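Local coordinates for putative amidohydrolase (Unidentified, PDB 3MKV), which probably acts as a zinc-dependent prolidase of the amidohydrolase superfamily, hydrolysing dipeptides that end in proline, at residues T5-L14 against A47-M58. Numbering follows the deposited sequence. Where two conformers were deposited one is given.
Sequences TFLFRNGALL and AHVIDVKGKTIM
Ile50 CD1 sits over one face of the Phe8 ring, 4.1 Å from its centroid, in a CH-pi contact. The same methyl touches Phe6 CD1 at 3.7 Å. With Ile50 CG1 anti to the carbonyl carbon and the chain then extended (chi2 168°), CD1 reaches both phenyl rings. From the second ladder, Ile57 CD1 packs on Phe8 CB at 3.6 Å. The Phe6 and His48 rings meet obliquely, with Phe6 CE1 over the imidazole face. His48 NE2 hydrogen-bonds to Glu416.

On the other face of the sheet, Asp51 meets two side chains. In the conformer given, its OD2 pairs with Arg9 NH1 in a salt bridge; the 2.5 Å length is too short to trust, so the detail is doubtful. Its OD1 takes weak hydrogen bonds from Asn10 ND2 and from its own segment's Lys53 N.

Strands 5-9 and 48-51 run parallel, 25° apart, and belong to the small beta domain that accompanies the TIM barrel in many amidohydrolases. Four backbone bonds join Thr5, Leu7 and Arg9 to His48 and Ile50; the one from Ile50 N to Leu7 O is nearly straight (177°). A fifth runs from Val52 N to Arg9 O.

At Asn10 and Gly11 the chain bends out of the first sheet and enters a second one, opposite a type I' turn from Val52 to Lys55. Asn10 O accepts a hydrogen bond from Gly54 N at 2.9 Å. The register shifts by two, and a second parallel ladder pairs Ala12 and Leu13 with Thr56 and Ile57. Beyond it, Leu14 CB meets Met58 CB at 3.7 Å. Strand 25-30 borders 5-9 on the side away from 48-51, strand 380-383 pairs with 56-63, and Leu403 and Met405 pack against Phe8.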
loop_
_atom_site.group_PDB
_atom_site.type_symbol
_atom_site.label_atom_id
_atom_site.label_comp_id
_atom_site.label_asym_id
_atom_site.label_seq_id
_atom_site.Cartn_x
_atom_site.Cartn_y
_atom_site.Cartn_z
ATOM N N THR A 5 40.277 43.397 -7.677
ATOM C CA THR A 5 39.948 44.195 -8.851
ATOM C C THR A 5 40.701 43.779 -10.114
ATOM O O THR A 5 41.791 43.221 -10.044
ATOM C CB THR A 5 40.204 45.690 -8.566
ATOM O OG1 THR A 5 39.397 46.108 -7.456
ATOM C CG2 THR A 5 39.876 46.539 -9.777
ATOM N N PHE A 6 40.096 44.049 -11.268
ATOM C CA PHE A 6 40.711 43.750 -12.556
ATOM C C PHE A 6 40.422 44.858 -13.565
ATOM O O PHE A 6 39.322 45.429 -13.596
ATOM C CB PHE A 6 40.221 42.411 -13.111
ATOM C CG PHE A 6 40.648 41.227 -12.303
ATOM C CD1 PHE A 6 41.741 40.469 -12.685
ATOM C CD2 PHE A 6 39.955 40.866 -11.155
ATOM C CE1 PHE A 6 42.137 39.368 -11.941
ATOM C CE2 PHE A 6 40.348 39.768 -10.402
ATOM C CZ PHE A 6 41.440 39.018 -10.795
ATOM N N LEU A 7 41.421 45.160 -14.385
ATOM C CA LEU A 7 41.260 46.161 -15.423
ATOM C C LEU A 7 41.736 45.636 -16.775
ATOM O O LEU A 7 42.936 45.458 -17.011
ATOM C CB LEU A 7 41.979 47.460 -15.048
ATOM C CG LEU A 7 41.680 48.625 -15.991
ATOM C CD1 LEU A 7 41.895 49.957 -15.299
ATOM C CD2 LEU A 7 42.539 48.529 -17.239
ATOM N N PHE A 8 40.772 45.367 -17.648
ATOM C CA PHE A 8 41.055 44.978 -19.016
ATOM C C PHE A 8 41.420 46.217 -19.816
ATOM O O PHE A 8 40.701 47.221 -19.776
ATOM C CB PHE A 8 39.833 44.304 -19.627
ATOM C CG PHE A 8 39.526 42.958 -19.034
ATOM C CD1 PHE A 8 39.980 41.800 -19.643
ATOM C CD2 PHE A 8 38.783 42.850 -17.873
ATOM C CE1 PHE A 8 39.698 40.562 -19.107
ATOM C CE2 PHE A 8 38.502 41.617 -17.330
ATOM C CZ PHE A 8 38.960 40.471 -17.946
ATOM N N ARG A 9 42.532 46.157 -20.534
ATOM C CA ARG A 9 43.047 47.287 -21.294
ATOM C C ARG A 9 43.640 46.862 -22.649
ATOM O O ARG A 9 44.137 45.765 -22.785
ATOM C CB ARG A 9 44.121 47.995 -20.460
ATOM C CG ARG A 9 44.538 49.362 -20.974
ATOM C CD ARG A 9 45.694 49.939 -20.159
ATOM N NE ARG A 9 46.932 49.180 -20.335
ATOM C CZ ARG A 9 47.672 49.202 -21.441
ATOM N NH1 ARG A 9 48.787 48.480 -21.511
ATOM N NH2 ARG A 9 47.297 49.944 -22.476
ATOM N N ASN A 10 43.646 47.768 -23.608
ATOM C CA ASN A 10 44.300 47.523 -24.894
ATOM C C ASN A 10 43.679 46.431 -25.775
ATOM O O ASN A 10 44.396 45.605 -26.360
ATOM C CB ASN A 10 45.776 47.212 -24.675
ATOM C CG ASN A 10 46.626 47.599 -25.864
ATOM O OD1 ASN A 10 46.481 48.696 -26.409
ATOM N ND2 ASN A 10 47.517 46.700 -26.278
ATOM N N GLY A 11 42.354 46.438 -25.891
ATOM C CA GLY A 11 41.674 45.468 -26.740
ATOM C C GLY A 11 40.437 45.999 -27.440
ATOM O O GLY A 11 39.999 47.129 -27.201
ATOM N N ALA A 12 39.880 45.180 -28.325
ATOM C CA ALA A 12 38.598 45.473 -28.929
ATOM C C ALA A 12 37.517 44.991 -27.972
ATOM O O ALA A 12 37.725 44.032 -27.233
ATOM C CB ALA A 12 38.472 44.777 -30.272
ATOM N N LEU A 13 36.377 45.671 -27.979
ATOM C CA LEU A 13 35.250 45.310 -27.136
ATOM C C LEU A 13 34.109 44.887 -28.022
ATOM O O LEU A 13 33.751 45.601 -28.949
ATOM C CB LEU A 13 34.801 46.498 -26.293
ATOM C CG LEU A 13 33.582 46.248 -25.410
ATOM C CD1 LEU A 13 33.792 44.994 -24.575
ATOM C CD2 LEU A 13 33.308 47.442 -24.527
ATOM N N LEU A 14 33.544 43.718 -27.745
ATOM C CA LEU A 14 32.387 43.239 -28.487
ATOM C C LEU A 14 31.128 43.594 -27.711
ATOM O O LEU A 14 30.894 43.084 -26.613
ATOM C CB LEU A 14 32.482 41.735 -28.701
ATOM C CG LEU A 14 31.579 41.114 -29.765
ATOM C CD1 LEU A 14 32.057 39.700 -30.068
ATOM C CD2 LEU A 14 30.106 41.128 -29.334
ATOM N N ALA A 47 43.726 47.946 -8.942
ATOM C CA ALA A 47 43.398 47.093 -10.075
ATOM C C ALA A 47 44.547 46.189 -10.521
ATOM O O ALA A 47 45.691 46.622 -10.607
ATOM C CB ALA A 47 42.908 47.939 -11.243
ATOM N N HIS A 48 44.227 44.927 -10.796
ATOM C CA HIS A 48 45.145 44.025 -11.472
ATOM C C HIS A 48 44.879 44.154 -12.969
ATOM O O HIS A 48 43.813 43.781 -13.455
ATOM C CB HIS A 48 44.924 42.588 -11.006
ATOM C CG HIS A 48 45.627 41.564 -11.844
ATOM N ND1 HIS A 48 46.568 40.697 -11.328
ATOM C CD2 HIS A 48 45.527 41.267 -13.163
ATOM C CE1 HIS A 48 47.014 39.910 -12.292
ATOM N NE2 HIS A 48 46.399 40.236 -13.415
ATOM N N VAL A 49 45.848 44.704 -13.691
ATOM C CA VAL A 49 45.662 45.052 -15.096
ATOM C C VAL A 49 45.843 43.868 -16.036
ATOM O O VAL A 49 46.796 43.100 -15.913
ATOM C CB VAL A 49 46.631 46.180 -15.526
ATOM C CG1 VAL A 49 46.708 46.290 -17.057
ATOM C CG2 VAL A 49 46.217 47.503 -14.896
ATOM N N ILE A 50 44.930 43.739 -16.993
ATOM C CA ILE A 50 45.030 42.683 -17.992
ATOM C C ILE A 50 45.224 43.265 -19.391
ATOM O O ILE A 50 44.346 43.932 -19.937
ATOM C CB ILE A 50 43.807 41.747 -17.936
ATOM C CG1 ILE A 50 43.746 41.068 -16.560
ATOM C CG2 ILE A 50 43.867 40.719 -19.062
ATOM C CD1 ILE A 50 42.459 40.338 -16.266
ATOM N N ASP A 51 46.395 43.016 -19.965
ATOM C CA ASP A 51 46.723 43.563 -21.268
ATOM C C ASP A 51 46.378 42.561 -22.354
ATOM O O ASP A 51 46.929 41.463 -22.400
ATOM C CB ASP A 51 48.202 43.944 -21.330
ATOM C CG ASP A 51 48.481 45.037 -22.346
ATOM O OD1 ASP A 51 48.082 44.878 -23.522
ATOM O OD2 ASP A 51 49.106 46.052 -21.961
ATOM N N VAL A 52 45.473 42.959 -23.238
ATOM C CA VAL A 52 44.894 42.042 -24.206
ATOM C C VAL A 52 45.640 41.980 -25.541
ATOM O O VAL A 52 45.233 41.239 -26.439
ATOM C CB VAL A 52 43.400 42.379 -24.450
ATOM C CG1 VAL A 52 42.761 41.354 -25.373
ATOM C CG2 VAL A 52 42.654 42.441 -23.126
ATOM N N LYS A 53 46.723 42.745 -25.670
ATOM C CA LYS A 53 47.531 42.737 -26.894
ATOM C C LYS A 53 46.659 42.779 -28.136
ATOM O O LYS A 53 46.871 42.013 -29.083
ATOM C CB LYS A 53 48.441 41.507 -26.960
ATOM C CG LYS A 53 49.689 41.586 -26.090
ATOM C CD LYS A 53 50.648 42.666 -26.592
ATOM C CE LYS A 53 51.217 42.339 -27.978
ATOM N NZ LYS A 53 52.391 41.420 -27.918
ATOM N N GLY A 54 45.667 43.665 -28.118
ATOM C CA GLY A 54 44.795 43.865 -29.270
ATOM C C GLY A 54 43.904 42.684 -29.604
ATOM O O GLY A 54 43.527 42.491 -30.760
ATOM N N LYS A 55 43.563 41.886 -28.595
ATOM C CA LYS A 55 42.629 40.782 -28.782
ATOM C C LYS A 55 41.214 41.225 -28.423
ATOM O O LYS A 55 40.998 42.368 -27.998
ATOM C CB LYS A 55 43.049 39.569 -27.953
ATOM C CG LYS A 55 43.920 38.596 -28.713
ATOM C CD LYS A 55 44.812 37.783 -27.792
ATOM C CE LYS A 55 45.907 38.649 -27.204
ATOM N NZ LYS A 55 47.219 37.941 -27.203
ATOM N N THR A 56 40.252 40.322 -28.592
ATOM C CA THR A 56 38.848 40.678 -28.404
ATOM C C THR A 56 38.315 40.345 -27.015
ATOM O O THR A 56 38.461 39.227 -26.512
ATOM C CB THR A 56 37.946 40.032 -29.471
ATOM O OG1 THR A 56 38.481 40.298 -30.776
ATOM C CG2 THR A 56 36.538 40.594 -29.376
ATOM N N ILE A 57 37.707 41.341 -26.391
ATOM C CA ILE A 57 37.054 41.145 -25.120
ATOM C C ILE A 57 35.552 41.099 -25.376
ATOM O O ILE A 57 34.961 42.071 -25.847
ATOM C CB ILE A 57 37.413 42.270 -24.134
ATOM C CG1 ILE A 57 38.932 42.349 -23.965
ATOM C CG2 ILE A 57 36.740 42.046 -22.779
ATOM C CD1 ILE A 57 39.402 43.512 -23.120
ATOM N N MET A 58 34.945 39.952 -25.088
ATOM C CA MET A 58 33.514 39.760 -25.327
ATOM C C MET A 58 32.813 39.167 -24.101
ATOM O O MET A 58 33.458 38.570 -23.232
ATOM C CB MET A 58 33.286 38.860 -26.554
ATOM C CG MET A 58 33.738 37.423 -26.360
ATOM S SD MET A 58 33.161 36.314 -27.654
ATOM C CE MET A 58 31.400 36.445 -27.376
#